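Local coordinates for dTDP-4-dehydrorhamnose 3,5-epimerase (Sulfolobus tokodaii, PDB 2B9U), which probably catalyses epimerization at the 3- and 5-positions of the sugar in dTDP-4-dehydro-6-deoxyglucose, a step toward dTDP-L-rhamnose, at residues Pro17-Phe20 with Gly25-Leu28; Arg58-Gln63 with Val83-Arg88. One frame throughout, in Å; residues are numbered along the deposited sequence.

Contact 1: residues Pro17-Phe20 with Gly25-Leu28; sequences PKVF and GFFL
V19 holds CG1 anti to its backbone N (chi1 178°), while F26 sets CG between its own backbone N and carbonyl carbon (chi1 57°). V19 CG1 thus meets the root of the F26 side chain, 3.9 Å from F26 CD1 and close to CB, approaching obliquely, while the rest of the ring is carried away from segment 17-20. A beta-branched residue suits this spot: its second methyl, CG2, turns toward L28 CB, so one short side chain serves two neighbours on the facing strand. P17 and L28 lie side by side and point the same way, with P17 CG 3.7 Å from L28 CD1, so the compact proline ring extends the apolar strip formed by V19, F26 and L28.

The backbones meet in an antiparallel hydrogen-bonded pair of F20 with F27. F20 N donates to F27 O at 2.8 Å, close to straight (166°) and almost in line with the carbonyl. The return bond, F27 N to F20 O, is equally short at 2.8 Å but more bent, its donor standing above the carbonyl plane. F27 O is approached by more than this amide: V19 CA comes within 3.5 Å as a C-H donor, and the F20 ring offers its edge in plane, CD1 being 3.6 Å away. Likewise F20 O receives a C-H contact from F26 CA at 3.2 Å. F20 and F27 occupy the face of the sheet other than that of V19 and L28.

These residues join the two arms of the beta hairpin made by strands 12-22 and 25-32. F26 also meets the ring of H107, and F26, F27 and L28 pair antiparallel with a strand of the second subunit, where F26 and L28 pack on M49 of that subunit, so the sheet continues across the dimer interface.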
# COMPACT_ATOMS: atom_id res chain seq x y z
N PRO A 17 2.18 13.77 2.00
CA PRO A 17 3.40 13.18 2.56
C PRO A 17 4.67 13.91 2.14
O PRO A 17 4.62 14.76 1.26
CB PRO A 17 3.37 11.74 2.00
CG PRO A 17 2.65 11.85 0.67
CD PRO A 17 1.77 13.12 0.74
N LYS A 18 5.80 13.58 2.74
CA LYS A 18 7.05 14.18 2.32
C LYS A 18 7.82 13.22 1.44
O LYS A 18 8.07 12.08 1.82
CB LYS A 18 7.90 14.58 3.52
CG LYS A 18 7.67 16.02 3.94
CD LYS A 18 8.96 16.57 4.59
CE LYS A 18 8.71 17.94 5.14
NZ LYS A 18 7.82 17.89 6.32
N VAL A 19 8.18 13.70 0.25
CA VAL A 19 8.86 12.91 -0.75
C VAL A 19 10.34 13.34 -0.80
O VAL A 19 10.66 14.55 -0.84
CB VAL A 19 8.15 13.05 -2.12
CG1 VAL A 19 8.85 12.26 -3.22
CG2 VAL A 19 6.67 12.65 -1.99
N PHE A 20 11.22 12.34 -0.76
CA PHE A 20 12.66 12.54 -0.73
C PHE A 20 13.25 11.92 -1.98
O PHE A 20 13.40 10.68 -2.06
CB PHE A 20 13.28 11.88 0.51
CG PHE A 20 12.72 12.37 1.80
CD1 PHE A 20 11.57 11.81 2.33
CD2 PHE A 20 13.33 13.42 2.47
CE1 PHE A 20 11.03 12.30 3.53
CE2 PHE A 20 12.80 13.91 3.67
CZ PHE A 20 11.66 13.35 4.20
N GLY A 25 16.01 7.59 -7.36
CA GLY A 25 14.56 7.66 -7.54
C GLY A 25 14.05 8.50 -6.41
O GLY A 25 14.54 9.60 -6.19
N PHE A 26 13.09 7.98 -5.65
CA PHE A 26 12.57 8.70 -4.49
C PHE A 26 11.96 7.79 -3.43
O PHE A 26 11.65 6.64 -3.70
CB PHE A 26 11.57 9.81 -4.89
CG PHE A 26 10.38 9.33 -5.70
CD1 PHE A 26 9.23 8.84 -5.06
CD2 PHE A 26 10.39 9.41 -7.09
CE1 PHE A 26 8.12 8.40 -5.81
CE2 PHE A 26 9.28 8.99 -7.84
CZ PHE A 26 8.15 8.50 -7.20
N PHE A 27 11.77 8.35 -2.24
CA PHE A 27 11.22 7.64 -1.09
C PHE A 27 10.17 8.48 -0.37
O PHE A 27 10.29 9.71 -0.29
CB PHE A 27 12.33 7.26 -0.10
CG PHE A 27 11.84 6.43 1.07
CD1 PHE A 27 11.82 5.04 1.00
CD2 PHE A 27 11.41 7.05 2.24
CE1 PHE A 27 11.36 4.29 2.06
CE2 PHE A 27 10.96 6.30 3.32
CZ PHE A 27 10.94 4.92 3.22
N LEU A 28 9.16 7.81 0.16
CA LEU A 28 8.23 8.43 1.09
C LEU A 28 7.60 7.44 2.04
O LEU A 28 7.35 6.27 1.68
CB LEU A 28 7.09 9.16 0.35
CG LEU A 28 6.16 8.37 -0.57
CD1 LEU A 28 4.78 8.98 -0.45
CD2 LEU A 28 6.65 8.40 -2.04

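Contact 2: residues Arg58-Gln63 with Val83-Arg88; sequences RGLHYQ and VAVDVR
The strands carrying L60 and V85 run in the same direction but are not direct neighbours: strand 116-122 lies between them, antiparallel to both, and leaves L60 CA 8.0 Å from V85 CA. Side chains therefore make the whole contact, leaning over the middle strand from either flank. L60 and V85 cross at about a right angle, and one branch of each does the touching, L60 CD1 to V85 CG2 at 3.8 Å. Leucine is long enough to span the gap, and the small side chain of A117 on the intervening strand, touched by both L60 and Y62, probably leaves room for this reach.

Two residues further along each segment, Y62 meets V87. With chi1 at 52° the tyrosine ring is carried toward V87, whose CG2 stands over the ring centre, 4.0 Å from the centroid and only 2° off the normal. This is a CH-pi contact made squarely on the face, where a valine methyl fits well. The Y62 hydroxyl is left to hydrogen bond with the backbone O of E173, so the ring is held at both its face and its polar end.

V87 follows the end of its strand, inside an Asx turn: R88 N donates to D86 OD1 at 3.0 Å. From the other face of the carboxylate plane, R88 NE reaches the same oxygen at 2.9 Å, and R88 NH2 meets D86 OD2 at 3.0 Å, a side-on salt bridge gripping both oxygens. S91 and T93 add hydroxyl bonds to OD2, which should help fix the turn bearing V87.

L60 and V85 thus pack across strand 116-122 on the sheet face covered by I145, W152 and V174, not that of H61; this five-stranded antiparallel sheet is one wall of the flattened jelly-roll barrel of the cupin fold.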
# COMPACT_ATOMS: atom_id res chain seq x y z
N ARG A 58 -15.01 3.73 -11.41
CA ARG A 58 -15.36 2.76 -10.39
C ARG A 58 -16.07 3.53 -9.28
O ARG A 58 -15.54 4.54 -8.82
CB ARG A 58 -14.11 2.08 -9.81
CG ARG A 58 -13.32 1.25 -10.81
CD ARG A 58 -12.05 0.70 -10.18
NE ARG A 58 -11.14 0.15 -11.18
CZ ARG A 58 -11.02 -1.15 -11.47
NH1 ARG A 58 -11.75 -2.05 -10.83
NH2 ARG A 58 -10.15 -1.54 -12.39
N GLY A 59 -17.25 3.06 -8.87
CA GLY A 59 -17.99 3.69 -7.77
C GLY A 59 -19.49 3.73 -8.02
O GLY A 59 -19.97 3.24 -9.03
N LEU A 60 -20.25 4.34 -7.11
CA LEU A 60 -19.72 4.95 -5.89
C LEU A 60 -20.06 4.02 -4.72
O LEU A 60 -21.24 3.86 -4.36
CB LEU A 60 -20.31 6.36 -5.70
CG LEU A 60 -20.36 7.31 -6.91
CD1 LEU A 60 -21.08 8.64 -6.60
CD2 LEU A 60 -18.98 7.59 -7.44
N HIS A 61 -19.04 3.39 -4.15
CA HIS A 61 -19.23 2.27 -3.23
C HIS A 61 -19.12 2.62 -1.76
O HIS A 61 -18.34 3.49 -1.37
CB HIS A 61 -18.21 1.18 -3.51
CG HIS A 61 -18.18 0.72 -4.93
ND1 HIS A 61 -17.01 0.52 -5.62
CD2 HIS A 61 -19.18 0.40 -5.78
CE1 HIS A 61 -17.29 0.10 -6.84
NE2 HIS A 61 -18.60 0.02 -6.96
N TYR A 62 -19.92 1.92 -0.96
CA TYR A 62 -19.84 1.96 0.51
C TYR A 62 -20.37 0.63 1.09
O TYR A 62 -21.15 -0.07 0.44
CB TYR A 62 -20.61 3.16 1.08
CG TYR A 62 -22.04 3.28 0.60
CD1 TYR A 62 -22.33 3.77 -0.68
CD2 TYR A 62 -23.11 2.91 1.41
CE1 TYR A 62 -23.63 3.88 -1.13
CE2 TYR A 62 -24.43 3.02 0.96
CZ TYR A 62 -24.67 3.52 -0.32
OH TYR A 62 -25.95 3.63 -0.80
N GLN A 63 -19.92 0.29 2.29
CA GLN A 63 -20.50 -0.81 3.03
C GLN A 63 -21.37 -0.26 4.15
O GLN A 63 -20.96 0.65 4.88
CB GLN A 63 -19.42 -1.75 3.57
CG GLN A 63 -19.19 -2.99 2.69
CD GLN A 63 -17.98 -3.84 3.05
OE1 GLN A 63 -17.44 -4.53 2.18
NE2 GLN A 63 -17.53 -3.78 4.31
N VAL A 83 -13.63 10.99 -5.70
CA VAL A 83 -14.85 11.62 -5.19
C VAL A 83 -15.37 10.87 -3.96
O VAL A 83 -15.31 9.63 -3.91
CB VAL A 83 -15.97 11.68 -6.27
CG1 VAL A 83 -17.19 12.40 -5.74
CG2 VAL A 83 -15.47 12.35 -7.54
N ALA A 84 -15.87 11.62 -2.97
CA ALA A 84 -16.55 11.07 -1.80
C ALA A 84 -17.89 11.77 -1.65
O ALA A 84 -17.93 12.99 -1.64
CB ALA A 84 -15.73 11.31 -0.56
N VAL A 85 -18.97 11.01 -1.49
CA VAL A 85 -20.32 11.57 -1.44
C VAL A 85 -20.97 11.24 -0.10
O VAL A 85 -21.05 10.07 0.27
CB VAL A 85 -21.21 11.02 -2.59
CG1 VAL A 85 -22.61 11.62 -2.53
CG2 VAL A 85 -20.57 11.30 -3.96
N ASP A 86 -21.42 12.27 0.63
CA ASP A 86 -22.13 12.05 1.91
C ASP A 86 -23.44 11.36 1.64
O ASP A 86 -24.32 11.95 1.00
CB ASP A 86 -22.38 13.37 2.65
CG ASP A 86 -22.84 13.16 4.11
OD1 ASP A 86 -23.23 12.04 4.50
OD2 ASP A 86 -22.78 14.13 4.88
N VAL A 87 -23.55 10.12 2.09
CA VAL A 87 -24.78 9.34 1.92
C VAL A 87 -25.43 8.99 3.28
O VAL A 87 -26.15 7.99 3.40
CB VAL A 87 -24.56 8.05 1.06
CG1 VAL A 87 -24.09 8.41 -0.35
CG2 VAL A 87 -23.61 7.04 1.74
N ARG A 88 -25.15 9.81 4.29
CA ARG A 88 -25.85 9.73 5.58
C ARG A 88 -27.08 10.63 5.53
O ARG A 88 -26.97 11.85 5.48
CB ARG A 88 -24.92 10.18 6.72
CG ARG A 88 -23.62 9.42 6.82
CD ARG A 88 -22.61 10.14 7.69
NE ARG A 88 -22.13 11.38 7.08
CZ ARG A 88 -21.17 12.14 7.60
NH1 ARG A 88 -20.58 11.79 8.73
NH2 ARG A 88 -20.79 13.24 6.97

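How the contacts relate
Contacts 1 and 2 lie on opposite sides of the chain's centre, their own centres 30 Å apart and their nearest atoms about 17 Å, so within one chain they do not touch. The hairpin of contact 1 sits at the periphery, 22 Å from the chain centre, whereas contact 2 is buried, only 8 Å from it. The dimer brings the two regions together: R58, on the strand of contact 2, packs against F26 of the second subunit. Contact 2 lies nearer the probable nucleotide site, the Y62 side chain being about 12 Å from that of Y137, predicted to stack on the thymidine ring, but does not touch it; contact 1 is remote from that site in its own chain.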